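PDB 2WL9: catechol 2,3-dioxygenase, which probably catalyses the iron-dependent extradiol ring cleavage of catechols by dioxygen, a step in the breakdown of aromatic hydrocarbons. Local coordinates for residues Ser13-Asp18 with Gly58-Ala63; Arg47-Ile52 with Gln123-Ser128; Leu108-Gly113 with Arg162-Leu167; Val173-Ala178 with Lys243-Glu248. One frame throughout, in Å; residues are numbered along the deposited sequence.

Contact 1: residues Ser13-Asp18 with Gly58-Ala63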
loop_
_atom_site.group_PDB
_atom_site.type_symbol
_atom_site.label_atom_id
_atom_site.label_comp_id
_atom_site.label_asym_id
_atom_site.label_seq_id
_atom_site.Cartn_x
_atom_site.Cartn_y
_atom_site.Cartn_z
ATOM N N SER C 13 32.094 31.186 14.033
ATOM C CA SER C 13 32.805 32.467 14.052
ATOM C C SER C 13 33.287 32.739 12.640
ATOM O O SER C 13 33.970 31.901 12.055
ATOM C CB SER C 13 34.016 32.396 14.987
ATOM O OG SER C 13 33.625 32.250 16.339
ATOM N N VAL C 14 32.912 33.888 12.079
ATOM C CA VAL C 14 33.300 34.243 10.709
ATOM C C VAL C 14 33.930 35.647 10.648
ATOM O O VAL C 14 33.675 36.476 11.521
ATOM C CB VAL C 14 32.110 34.120 9.711
ATOM C CG1 VAL C 14 31.516 32.714 9.744
ATOM C CG2 VAL C 14 31.029 35.144 10.008
ATOM N N SER C 15 34.754 35.891 9.629
ATOM C CA SER C 15 35.403 37.190 9.464
ATOM C C SER C 15 34.710 38.044 8.408
ATOM O O SER C 15 34.856 39.271 8.404
ATOM C CB SER C 15 36.884 37.019 9.122
ATOM O OG SER C 15 37.063 36.282 7.924
ATOM N N ASN C 16 33.997 37.392 7.501
ATOM C CA ASN C 16 33.295 38.053 6.415
ATOM C C ASN C 16 31.855 37.629 6.217
ATOM O O ASN C 16 31.610 36.686 5.555
ATOM C CB ASN C 16 34.049 37.804 5.118
ATOM C CG ASN C 16 33.544 38.622 3.931
ATOM O OD1 ASN C 16 32.505 39.155 3.935
ATOM N ND2 ASN C 16 34.327 38.671 2.919
ATOM N N LEU C 17 30.934 38.395 6.755
ATOM C CA LEU C 17 29.526 38.170 6.634
ATOM C C LEU C 17 29.020 38.265 5.193
ATOM O O LEU C 17 28.226 37.493 4.792
ATOM C CB LEU C 17 28.770 39.086 7.583
ATOM C CG LEU C 17 27.802 38.519 8.610
ATOM C CD1 LEU C 17 28.070 37.134 9.044
ATOM C CD2 LEU C 17 27.588 39.424 9.779
ATOM N N ASP C 18 29.520 39.220 4.435
ATOM C CA ASP C 18 29.113 39.387 3.065
ATOM C C ASP C 18 29.418 38.172 2.190
ATOM O O ASP C 18 28.618 37.773 1.435
ATOM C CB ASP C 18 29.814 40.605 2.459
ATOM C CG ASP C 18 29.111 41.893 2.757
ATOM O OD1 ASP C 18 28.233 41.894 3.608
ATOM O OD2 ASP C 18 29.432 42.896 2.129
ATOM N N GLY C 58 35.380 37.934 13.629
ATOM C CA GLY C 58 36.717 38.019 13.032
ATOM C C GLY C 58 37.518 36.728 12.996
ATOM O O GLY C 58 38.539 36.649 12.309
ATOM N N SER C 59 37.072 35.723 13.745
ATOM C CA SER C 59 37.649 34.382 13.678
ATOM C C SER C 59 37.010 33.618 12.511
ATOM O O SER C 59 36.063 34.104 11.907
ATOM C CB SER C 59 37.425 33.658 15.007
ATOM O OG SER C 59 37.801 32.296 14.932
ATOM N N ASP C 60 37.535 32.439 12.181
ATOM C CA ASP C 60 36.959 31.622 11.111
ATOM C C ASP C 60 36.958 30.149 11.486
ATOM O O ASP C 60 37.726 29.350 10.944
ATOM C CB ASP C 60 37.689 31.856 9.787
ATOM C CG ASP C 60 37.216 33.109 9.082
ATOM O OD1 ASP C 60 36.003 33.220 8.798
ATOM O OD2 ASP C 60 38.057 33.989 8.821
ATOM N N ASP C 61 36.083 29.799 12.423
ATOM C CA ASP C 61 36.034 28.452 12.957
ATOM C C ASP C 61 34.666 28.173 13.569
ATOM O O ASP C 61 33.761 29.020 13.554
ATOM C CB ASP C 61 37.139 28.270 14.016
ATOM C CG ASP C 61 37.667 26.845 14.092
ATOM O OD1 ASP C 61 36.926 25.884 13.766
ATOM O OD2 ASP C 61 38.842 26.685 14.487
ATOM N N LEU C 62 34.519 26.961 14.087
ATOM C CA LEU C 62 33.332 26.574 14.830
ATOM C C LEU C 62 33.331 27.284 16.184
ATOM O O LEU C 62 34.370 27.352 16.850
ATOM C CB LEU C 62 33.350 25.060 15.032
ATOM C CG LEU C 62 32.271 24.352 15.848
ATOM C CD1 LEU C 62 30.957 24.296 15.102
ATOM C CD2 LEU C 62 32.776 22.952 16.128
ATOM N N ALA C 63 32.168 27.810 16.573
ATOM C CA ALA C 63 31.972 28.456 17.880
ATOM C C ALA C 63 31.284 27.533 18.897
ATOM O O ALA C 63 31.700 27.471 20.061
ATOM C CB ALA C 63 31.188 29.771 17.722
HETATM O O HOH W 1 34.563 34.354 6.836
#
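D60 OD1 has three hydrogen-bond partners: the backbone N of S15 donates to it at 3.1 Å, a water that also accepts from the N of N16 donates to it, and S258 OG from outside the two segments binds it as well. The S15 amide comes in from above the carboxylate plane, 43° out of it. The other oxygen, D60 OD2, meets the S15 hydroxyl on its syn lone pair; in the conformer given, one of two, S15 OG lies 2.7 Å from D60 OD2, so this bond may be only part-time. S13 and D61 form an antiparallel hydrogen-bonded pair where strands 6-14 and 61-68 lie side by side in the N-terminal sheet: S13 N to D61 O is 2.8 Å, and D61 N returns to S13 O at 3.0 Å. Past this pair, G58 N reaches V14 O at 3.1 Å, and N16 caps the start of helix 17-24. On the face of the sheet that carries S13, its CB packs against S59 CB at 3.6 Å and its OG lies 3.7 Å from A63 CB, while the hydroxyl itself bonds to D57.

Contact 2: residues Arg47-Ile52 with Gln123-Ser128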
loop_
_atom_site.group_PDB
_atom_site.type_symbol
_atom_site.label_atom_id
_atom_site.label_comp_id
_atom_site.label_asym_id
_atom_site.label_seq_id
_atom_site.Cartn_x
_atom_site.Cartn_y
_atom_site.Cartn_z
ATOM N N ARG C 47 11.858 24.871 8.524
ATOM C CA ARG C 47 10.886 25.545 9.398
ATOM C C ARG C 47 11.510 26.304 10.583
ATOM O O ARG C 47 11.000 27.351 10.990
ATOM C CB ARG C 47 9.919 24.514 9.966
ATOM C CG ARG C 47 8.591 24.329 9.248
ATOM C CD ARG C 47 7.617 23.612 10.211
ATOM N NE ARG C 47 8.350 22.657 11.045
ATOM C CZ ARG C 47 7.993 22.242 12.261
ATOM N NH1 ARG C 47 6.872 22.663 12.845
ATOM N NH2 ARG C 47 8.773 21.386 12.897
ATOM N N TRP C 48 12.577 25.745 11.158
ATOM C CA TRP C 48 13.255 26.343 12.314
ATOM C C TRP C 48 13.712 27.757 11.997
ATOM O O TRP C 48 14.124 28.042 10.872
ATOM C CB TRP C 48 14.499 25.537 12.698
ATOM C CG TRP C 48 14.265 24.182 13.304
ATOM C CD1 TRP C 48 13.223 23.315 13.056
ATOM C CD2 TRP C 48 15.144 23.504 14.210
ATOM N NE1 TRP C 48 13.385 22.162 13.795
ATOM C CE2 TRP C 48 14.558 22.250 14.504
ATOM C CE3 TRP C 48 16.360 23.848 14.826
ATOM C CZ2 TRP C 48 15.158 21.328 15.380
ATOM C CZ3 TRP C 48 16.955 22.935 15.698
ATOM C CH2 TRP C 48 16.351 21.689 15.967
ATOM N N HIS C 49 13.644 28.638 12.992
ATOM C CA HIS C 49 14.179 29.989 12.849
ATOM C C HIS C 49 15.550 29.937 12.166
ATOM O O HIS C 49 15.810 30.705 11.228
ATOM C CB HIS C 49 14.284 30.672 14.215
ATOM C CG HIS C 49 14.983 31.995 14.169
ATOM N ND1 HIS C 49 16.322 32.137 14.463
ATOM C CD2 HIS C 49 14.535 33.232 13.848
ATOM C CE1 HIS C 49 16.669 33.404 14.333
ATOM N NE2 HIS C 49 15.601 34.091 13.969
ATOM N N HIS C 50 16.403 29.010 12.610
ATOM C CA HIS C 50 17.741 28.841 12.026
ATOM C C HIS C 50 18.365 27.478 12.330
ATOM O O HIS C 50 17.991 26.816 13.307
ATOM C CB HIS C 50 18.693 29.934 12.533
ATOM C CG HIS C 50 19.057 29.785 13.977
ATOM N ND1 HIS C 50 18.260 30.254 14.995
ATOM C CD2 HIS C 50 20.122 29.198 14.573
ATOM C CE1 HIS C 50 18.818 29.969 16.157
ATOM N NE2 HIS C 50 19.945 29.322 15.930
ATOM N N ARG C 51 19.336 27.085 11.499
ATOM C CA ARG C 51 20.187 25.933 11.803
ATOM C C ARG C 51 21.623 26.368 12.117
ATOM O O ARG C 51 22.378 25.631 12.754
ATOM C CB ARG C 51 20.210 24.909 10.653
ATOM C CG ARG C 51 18.849 24.344 10.168
ATOM C CD ARG C 51 17.831 24.030 11.268
ATOM N NE ARG C 51 18.215 22.919 12.128
ATOM C CZ ARG C 51 17.534 21.780 12.288
ATOM N NH1 ARG C 51 16.393 21.548 11.656
ATOM N NH2 ARG C 51 18.002 20.865 13.119
ATOM N N ILE C 52 22.006 27.548 11.642
ATOM C CA ILE C 52 23.365 28.053 11.825
ATOM C C ILE C 52 23.339 29.524 12.230
ATOM O O ILE C 52 22.584 30.315 11.669
ATOM C CB ILE C 52 24.247 27.866 10.537
ATOM C CG1 ILE C 52 24.220 26.411 10.046
ATOM C CG2 ILE C 52 25.708 28.287 10.791
ATOM C CD1 ILE C 52 24.850 26.182 8.658
ATOM N N GLN C 123 13.020 27.345 18.416
ATOM C CA GLN C 123 12.070 28.290 17.847
ATOM C C GLN C 123 11.806 27.906 16.390
ATOM O O GLN C 123 12.730 27.807 15.584
ATOM C CB GLN C 123 12.614 29.728 17.931
ATOM C CG GLN C 123 11.726 30.798 17.268
ATOM C CD GLN C 123 12.403 32.165 17.164
ATOM O OE1 GLN C 123 13.238 32.531 17.993
ATOM N NE2 GLN C 123 12.043 32.921 16.138
ATOM N N VAL C 124 10.536 27.696 16.072
ATOM C CA VAL C 124 10.108 27.342 14.724
ATOM C C VAL C 124 9.272 28.496 14.169
ATOM O O VAL C 124 8.345 28.991 14.833
ATOM C CB VAL C 124 9.311 26.001 14.740
ATOM C CG1 VAL C 124 8.925 25.555 13.330
ATOM C CG2 VAL C 124 10.127 24.913 15.422
ATOM N N ASP C 125 9.638 28.957 12.973
ATOM C CA ASP C 125 8.963 30.074 12.338
ATOM C C ASP C 125 8.034 29.528 11.264
ATOM O O ASP C 125 8.229 29.752 10.072
ATOM C CB ASP C 125 9.976 31.073 11.758
ATOM C CG ASP C 125 10.754 31.827 12.839
ATOM O OD1 ASP C 125 10.357 31.791 14.032
ATOM O OD2 ASP C 125 11.764 32.480 12.492
ATOM N N THR C 126 7.015 28.799 11.713
ATOM C CA THR C 126 6.054 28.174 10.819
ATOM C C THR C 126 5.377 29.227 9.944
ATOM O O THR C 126 5.155 28.989 8.753
ATOM C CB THR C 126 5.021 27.337 11.617
ATOM O OG1 THR C 126 5.719 26.455 12.502
ATOM C CG2 THR C 126 4.132 26.497 10.686
ATOM N N SER C 127 5.103 30.397 10.524
ATOM C CA SER C 127 4.346 31.471 9.854
ATOM C C SER C 127 5.015 32.096 8.625
ATOM O O SER C 127 4.342 32.682 7.777
ATOM C CB SER C 127 4.007 32.577 10.852
ATOM O OG SER C 127 5.187 33.181 11.347
ATOM N N SER C 128 6.336 32.003 8.544
ATOM C CA SER C 128 7.051 32.535 7.393
ATOM C C SER C 128 7.826 31.393 6.771
ATOM O O SER C 128 8.913 31.052 7.238
ATOM C CB SER C 128 7.988 33.673 7.796
ATOM O OG SER C 128 8.338 34.447 6.661
HETATM O O HOH W 2 4.524 24.188 13.247
HETATM O O HOH W 3 15.618 27.800 15.407
#
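The guanidinium of R47 carries V124 CG1 on one face, 3.4 Å above its plane and toward the rim, with a water at its edge. That water accepts from T126 OG1 and, weakly, from R47 NH1. R47 CB already touches V124 CG1, and the bend at chi3 (-35°) brings NE and CZ back onto the same methyl. The charge is met from outside, by E276 of the second subunit. H49 has D125 OD2 at its ring edge, 3.2 Å from CD2, with the carboxylate plane 84° from the ring; Q123 OE1 lies over one face, the amide tilted against the ring, with Q123 NE2 3.4 Å from H49 CD2. Q123 NE2 also donates to D125 OD1 at 2.9 Å, on the syn lone pair and nearly straight at 168°, which keeps amide and carboxylate together beside the imidazole. The ring nitrogens have other partners: the neighbouring H50 ND1 for H49 ND1, at 2.8 Å, and D35 for NE2. Two backbone bonds tie the loops around W48 and V124: H49 N to Q123 O and D125 N to R47 O, each 2.9 Å. Together they make a single isolated bridge rather than a continuous ladder. Beside a subunit interface, it joins the loop between strands 40-44 and 52-56, part of the first vicinal-oxygen-chelate (VOC) module, to the loop between strands 115-120 and 149-152.

Contact 3: residues Leu108-Gly113 with Arg162-Leu167; sequences LHDPGG and RFYRLL
One polar bond crosses here, from Y164 OH to D110 OD2, at 2.6 Å. It uses the anti lone pair of the carboxylate oxygen, on the side away from OD1, and the carboxylate stands 84° to the phenol ring, so the two flat groups meet crosswise. D110 CG lies between its backbone N and carbonyl carbon (chi1 81°), a turn that sends OD2 to the tyrosine while OD1 stays with the backbone, accepting from N114 N. Because OD2 also lies close to the carboxylate of E154, the tyrosine hydroxyl may ease an otherwise unfavourable approach of two acidic groups.

The remaining contacts are apolar and centre on F163. D110 CA lies over one face of the phenyl ring, 4.0 Å from its centroid in a CH-pi contact, and L167 CD1 covers the opposite face. L108 arrives head-on at the rim, its CD1 in the ring plane and 3.7 Å from F163 CE1. P111 crosses the root of the side chain: its CD is 3.6 Å from F163 CG, and CG of the proline touches F163 CB. The phenyl group extends anti to its backbone N (chi1 171°), and this carries it off the helix into the angle between L108 and P111.

The aspartate opens a type I turn, D110 to G113, between the neighbouring strands 104-109 and 115-120. The contact thus joins a turn of the first VOC module to helix 157-167 of the second, as in the two-domain type I extradiol dioxygenases.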
loop_
_atom_site.group_PDB
_atom_site.type_symbol
_atom_site.label_atom_id
_atom_site.label_comp_id
_atom_site.label_asym_id
_atom_site.label_seq_id
_atom_site.Cartn_x
_atom_site.Cartn_y
_atom_site.Cartn_z
ATOM N N LEU C 108 28.598 22.901 27.863
ATOM C CA LEU C 108 29.797 22.196 28.316
ATOM C C LEU C 108 30.836 22.109 27.193
ATOM O O LEU C 108 30.743 22.835 26.194
ATOM C CB LEU C 108 29.425 20.798 28.846
ATOM C CG LEU C 108 28.771 19.787 27.897
ATOM C CD1 LEU C 108 29.043 18.361 28.375
ATOM C CD2 LEU C 108 27.265 20.026 27.714
ATOM N N HIS C 109 31.824 21.229 27.353
ATOM C CA HIS C 109 32.804 20.970 26.301
ATOM C C HIS C 109 33.024 19.480 26.111
ATOM O O HIS C 109 32.998 18.716 27.071
ATOM C CB HIS C 109 34.141 21.638 26.621
ATOM C CG HIS C 109 34.088 23.129 26.588
ATOM N ND1 HIS C 109 33.559 23.875 27.617
ATOM C CD2 HIS C 109 34.481 24.014 25.643
ATOM C CE1 HIS C 109 33.635 25.157 27.311
ATOM N NE2 HIS C 109 34.191 25.268 26.118
ATOM N N ASP C 110 33.261 19.065 24.874
ATOM C CA ASP C 110 33.617 17.672 24.632
ATOM C C ASP C 110 35.094 17.464 25.005
ATOM O O ASP C 110 35.757 18.426 25.411
ATOM C CB ASP C 110 33.248 17.231 23.198
ATOM C CG ASP C 110 34.269 17.640 22.141
ATOM O OD1 ASP C 110 35.305 18.265 22.454
ATOM O OD2 ASP C 110 34.008 17.317 20.962
ATOM N N PRO C 111 35.611 16.223 24.902
ATOM C CA PRO C 111 36.996 16.006 25.342
ATOM C C PRO C 111 38.039 16.704 24.475
ATOM O O PRO C 111 39.125 17.020 24.964
ATOM C CB PRO C 111 37.157 14.486 25.262
ATOM C CG PRO C 111 35.768 13.961 25.412
ATOM C CD PRO C 111 34.920 14.944 24.658
ATOM N N GLY C 112 37.703 16.956 23.211
ATOM C CA GLY C 112 38.573 17.694 22.299
ATOM C C GLY C 112 38.567 19.194 22.543
ATOM O O GLY C 112 39.273 19.937 21.863
ATOM N N GLY C 113 37.762 19.630 23.512
ATOM C CA GLY C 113 37.631 21.042 23.859
ATOM C C GLY C 113 36.648 21.815 22.994
ATOM O O GLY C 113 36.612 23.044 23.048
ATOM N N ARG C 162 33.552 7.730 24.144
ATOM C CA ARG C 162 32.864 7.523 25.426
ATOM C C ARG C 162 31.933 8.685 25.786
ATOM O O ARG C 162 30.802 8.468 26.232
ATOM C CB ARG C 162 33.864 7.300 26.568
ATOM C CG ARG C 162 34.725 6.056 26.433
ATOM C CD ARG C 162 35.582 5.857 27.670
ATOM N NE ARG C 162 36.677 4.920 27.426
ATOM C CZ ARG C 162 37.950 5.271 27.250
ATOM N NH1 ARG C 162 38.318 6.546 27.297
ATOM N NH2 ARG C 162 38.866 4.336 27.035
ATOM N N PHE C 163 32.420 9.911 25.590
ATOM C CA PHE C 163 31.627 11.116 25.834
ATOM C C PHE C 163 30.346 11.110 25.003
ATOM O O PHE C 163 29.245 11.242 25.538
ATOM C CB PHE C 163 32.463 12.369 25.541
ATOM C CG PHE C 163 31.675 13.656 25.566
ATOM C CD1 PHE C 163 31.321 14.245 26.775
ATOM C CD2 PHE C 163 31.306 14.285 24.378
ATOM C CE1 PHE C 163 30.600 15.434 26.806
ATOM C CE2 PHE C 163 30.580 15.479 24.394
ATOM C CZ PHE C 163 30.228 16.056 25.616
ATOM N N TYR C 164 30.491 10.951 23.696
ATOM C CA TYR C 164 29.336 10.975 22.811
ATOM C C TYR C 164 28.379 9.797 23.008
ATOM O O TYR C 164 27.183 9.953 22.799
ATOM C CB TYR C 164 29.752 11.177 21.354
ATOM C CG TYR C 164 30.233 12.589 21.110
ATOM C CD1 TYR C 164 29.335 13.660 21.117
ATOM C CD2 TYR C 164 31.582 12.858 20.902
ATOM C CE1 TYR C 164 29.769 14.961 20.916
ATOM C CE2 TYR C 164 32.033 14.159 20.698
ATOM C CZ TYR C 164 31.120 15.202 20.706
ATOM O OH TYR C 164 31.551 16.486 20.496
ATOM N N ARG C 165 28.890 8.649 23.456
ATOM C CA ARG C 165 28.009 7.532 23.813
ATOM C C ARG C 165 27.119 7.900 24.994
ATOM O O ARG C 165 25.941 7.553 25.013
ATOM C CB ARG C 165 28.793 6.251 24.094
ATOM C CG ARG C 165 29.346 5.621 22.837
ATOM C CD ARG C 165 29.737 4.166 23.006
ATOM N NE ARG C 165 30.318 3.661 21.760
ATOM C CZ ARG C 165 31.529 3.129 21.646
ATOM N NH1 ARG C 165 32.311 2.994 22.710
ATOM N NH2 ARG C 165 31.962 2.722 20.456
ATOM N N LEU C 166 27.680 8.628 25.957
ATOM C CA LEU C 166 26.925 9.108 27.116
ATOM C C LEU C 166 25.791 10.032 26.665
ATOM O O LEU C 166 24.681 9.973 27.206
ATOM C CB LEU C 166 27.854 9.829 28.106
ATOM C CG LEU C 166 27.354 10.342 29.468
ATOM C CD1 LEU C 166 28.544 10.678 30.338
ATOM C CD2 LEU C 166 26.463 11.567 29.363
ATOM N N LEU C 167 26.081 10.884 25.679
ATOM C CA LEU C 167 25.075 11.778 25.096
ATOM C C LEU C 167 23.945 11.019 24.402
ATOM O O LEU C 167 22.861 11.561 24.211
ATOM C CB LEU C 167 25.723 12.791 24.136
ATOM C CG LEU C 167 25.898 14.218 24.679
ATOM C CD1 LEU C 167 26.745 14.243 25.933
ATOM C CD2 LEU C 167 26.485 15.159 23.620
#

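Contact 4: residues Val173-Ala178 with Lys243-Glu248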
loop_
_atom_site.group_PDB
_atom_site.type_symbol
_atom_site.label_atom_id
_atom_site.label_comp_id
_atom_site.label_asym_id
_atom_site.label_seq_id
_atom_site.Cartn_x
_atom_site.Cartn_y
_atom_site.Cartn_z
ATOM N N VAL C 173 34.321 2.802 14.694
ATOM C CA VAL C 173 35.166 2.930 13.511
ATOM C C VAL C 173 34.424 2.444 12.265
ATOM O O VAL C 173 33.804 1.386 12.286
ATOM C CB VAL C 173 36.463 2.120 13.692
ATOM C CG1 VAL C 173 37.262 2.086 12.391
ATOM C CG2 VAL C 173 37.293 2.699 14.834
ATOM N N GLU C 174 34.474 3.218 11.184
ATOM C CA GLU C 174 33.829 2.780 9.947
ATOM C C GLU C 174 34.784 2.601 8.780
ATOM O O GLU C 174 34.427 2.008 7.771
ATOM C CB GLU C 174 32.663 3.699 9.575
ATOM C CG GLU C 174 31.450 3.490 10.459
ATOM C CD GLU C 174 30.210 4.198 9.954
ATOM O OE1 GLU C 174 30.337 5.097 9.104
ATOM O OE2 GLU C 174 29.107 3.865 10.423
ATOM N N TYR C 175 36.001 3.112 8.924
ATOM C CA TYR C 175 37.020 2.936 7.901
ATOM C C TYR C 175 38.333 2.511 8.519
ATOM O O TYR C 175 38.590 2.806 9.683
ATOM C CB TYR C 175 37.236 4.241 7.145
ATOM C CG TYR C 175 36.277 4.493 6.014
ATOM C CD1 TYR C 175 36.617 4.159 4.709
ATOM C CD2 TYR C 175 35.037 5.082 6.243
ATOM C CE1 TYR C 175 35.744 4.396 3.655
ATOM C CE2 TYR C 175 34.157 5.328 5.197
ATOM C CZ TYR C 175 34.519 4.980 3.908
ATOM O OH TYR C 175 33.663 5.221 2.861
ATOM N N LYS C 176 39.144 1.800 7.739
ATOM C CA LYS C 176 40.551 1.574 8.063
ATOM C C LYS C 176 41.413 2.009 6.875
ATOM O O LYS C 176 41.268 1.477 5.774
ATOM C CB LYS C 176 40.806 0.105 8.408
ATOM C CG LYS C 176 40.182 -0.357 9.723
ATOM C CD LYS C 176 40.175 -1.868 9.860
ATOM C CE LYS C 176 41.542 -2.437 10.143
ATOM N NZ LYS C 176 41.521 -3.928 10.207
ATOM N N PHE C 177 42.283 2.994 7.098
ATOM C CA PHE C 177 43.200 3.487 6.066
ATOM C C PHE C 177 44.644 3.168 6.428
ATOM O O PHE C 177 45.020 3.228 7.598
ATOM C CB PHE C 177 43.073 5.002 5.897
ATOM C CG PHE C 177 41.683 5.476 5.585
ATOM C CD1 PHE C 177 41.098 5.215 4.346
ATOM C CD2 PHE C 177 40.972 6.220 6.519
ATOM C CE1 PHE C 177 39.806 5.675 4.056
ATOM C CE2 PHE C 177 39.687 6.684 6.238
ATOM C CZ PHE C 177 39.110 6.412 5.006
ATOM N N ALA C 178 45.452 2.835 5.427
ATOM C CA ALA C 178 46.877 2.600 5.652
ATOM C C ALA C 178 47.630 3.925 5.708
ATOM O O ALA C 178 47.561 4.726 4.777
ATOM C CB ALA C 178 47.456 1.699 4.561
ATOM N N LYS C 243 30.983 8.931 -3.918
ATOM C CA LYS C 243 30.232 8.247 -2.876
ATOM C C LYS C 243 31.143 7.527 -1.900
ATOM O O LYS C 243 31.964 6.699 -2.301
ATOM C CB LYS C 243 29.279 7.214 -3.478
ATOM C CG LYS C 243 28.001 7.769 -4.028
ATOM C CD LYS C 243 26.972 6.664 -4.103
ATOM C CE LYS C 243 25.687 7.142 -4.735
ATOM N NZ LYS C 243 24.846 5.973 -5.092
ATOM N N HIS C 244 30.980 7.841 -0.618
ATOM C CA HIS C 244 31.595 7.066 0.449
ATOM C C HIS C 244 30.838 5.746 0.586
ATOM O O HIS C 244 29.635 5.687 0.317
ATOM C CB HIS C 244 31.528 7.828 1.773
ATOM C CG HIS C 244 32.218 9.155 1.754
ATOM N ND1 HIS C 244 33.581 9.284 1.591
ATOM C CD2 HIS C 244 31.736 10.411 1.908
ATOM C CE1 HIS C 244 33.906 10.564 1.623
ATOM N NE2 HIS C 244 32.806 11.269 1.817
ATOM N N SER C 245 31.533 4.691 1.008
ATOM C CA SER C 245 30.884 3.392 1.194
ATOM C C SER C 245 29.955 3.355 2.409
ATOM O O SER C 245 29.046 2.518 2.475
ATOM C CB SER C 245 31.915 2.264 1.272
ATOM O OG SER C 245 32.653 2.180 0.070
ATOM N N ASN C 246 30.165 4.262 3.363
ATOM C CA ASN C 246 29.342 4.254 4.567
ATOM C C ASN C 246 27.953 4.880 4.408
ATOM O O ASN C 246 26.948 4.204 4.641
ATOM C CB ASN C 246 30.103 4.749 5.819
ATOM C CG ASN C 246 30.587 6.201 5.723
ATOM O OD1 ASN C 246 30.589 6.819 4.664
ATOM N ND2 ASN C 246 31.011 6.744 6.863
ATOM N N ASP C 247 27.878 6.147 4.008
ATOM C CA ASP C 247 26.570 6.785 3.868
ATOM C C ASP C 247 25.962 6.569 2.485
ATOM O O ASP C 247 24.762 6.764 2.307
ATOM C CB ASP C 247 26.605 8.278 4.235
ATOM C CG ASP C 247 27.666 9.064 3.477
ATOM O OD1 ASP C 247 28.178 8.587 2.439
ATOM O OD2 ASP C 247 27.985 10.187 3.931
ATOM N N GLU C 248 26.797 6.160 1.525
ATOM C CA GLU C 248 26.378 5.957 0.122
ATOM C C GLU C 248 25.720 7.203 -0.502
ATOM O O GLU C 248 24.936 7.111 -1.450
ATOM C CB GLU C 248 25.516 4.689 -0.032
ATOM C CG GLU C 248 26.259 3.414 0.401
ATOM C CD GLU C 248 25.573 2.110 0.005
ATOM O OE1 GLU C 248 24.649 2.119 -0.836
ATOM O OE2 GLU C 248 25.979 1.060 0.546
#
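With chi1 near +62°, N246 CG is tucked over its own backbone, while E174 runs out extended beyond CG (chi2 -169°), and the two ends meet with N246 ND2 2.9 Å from E174 OE1. The glutamate oxygen is approached nearly along its C-O bond, and the bond lies close to the amide plane, although carboxylate and amide planes stand 75° apart. H196 bonds to the same OE1, so this buried oxygen holds two partners. Y175 reaches the loop with its hydroxyl, which accepts from S245 N at 2.9 Å, is weakly bonded to D281, and touches H244 CB at 3.5 Å. The edge of its ring also meets the amide of N246, Y175 CE2 to N246 CG being 3.7 Å. The H244 side chain lies about 5 Å from the bound iron and its NE2 bonds to Y253, an iron ligand, so Y175 and S245 may belong to the outer surroundings of the iron site, through H244. The segment 173-178 spans the gap between strands 170-173 and 177-178, both paired with strand 184-191, whose F189 touches E174 and N246; the loop 243-248 links strand 242-243 to strand 250-255, the strand that carries Y253.

Overall arrangement
Contacts 1 and 2 interleave along the chain: 13-18, 47-52, 58-63, then 123-128. Contact 3 likewise crosses contact 2, because 108-113 precedes 123-128 and 162-167 follows it, whereas contact 4 comes after the other three. Contacts 1 and 3 reach the same N-terminal sheet, their centres about 24 Å apart, at strands 6-14 and 61-68 and at strand 104-109. Contact 3 connects that sheet to helix 157-167 of the second VOC module, and contact 4, its centre about 23 Å away, lies within that module beside the iron. Contacts 2 and 4, centres about 33 Å apart, lie on opposite sides of the chain's centre, yet across subunit boundaries they meet, T126 packing against E248 of another copy, so both lie at subunit interfaces.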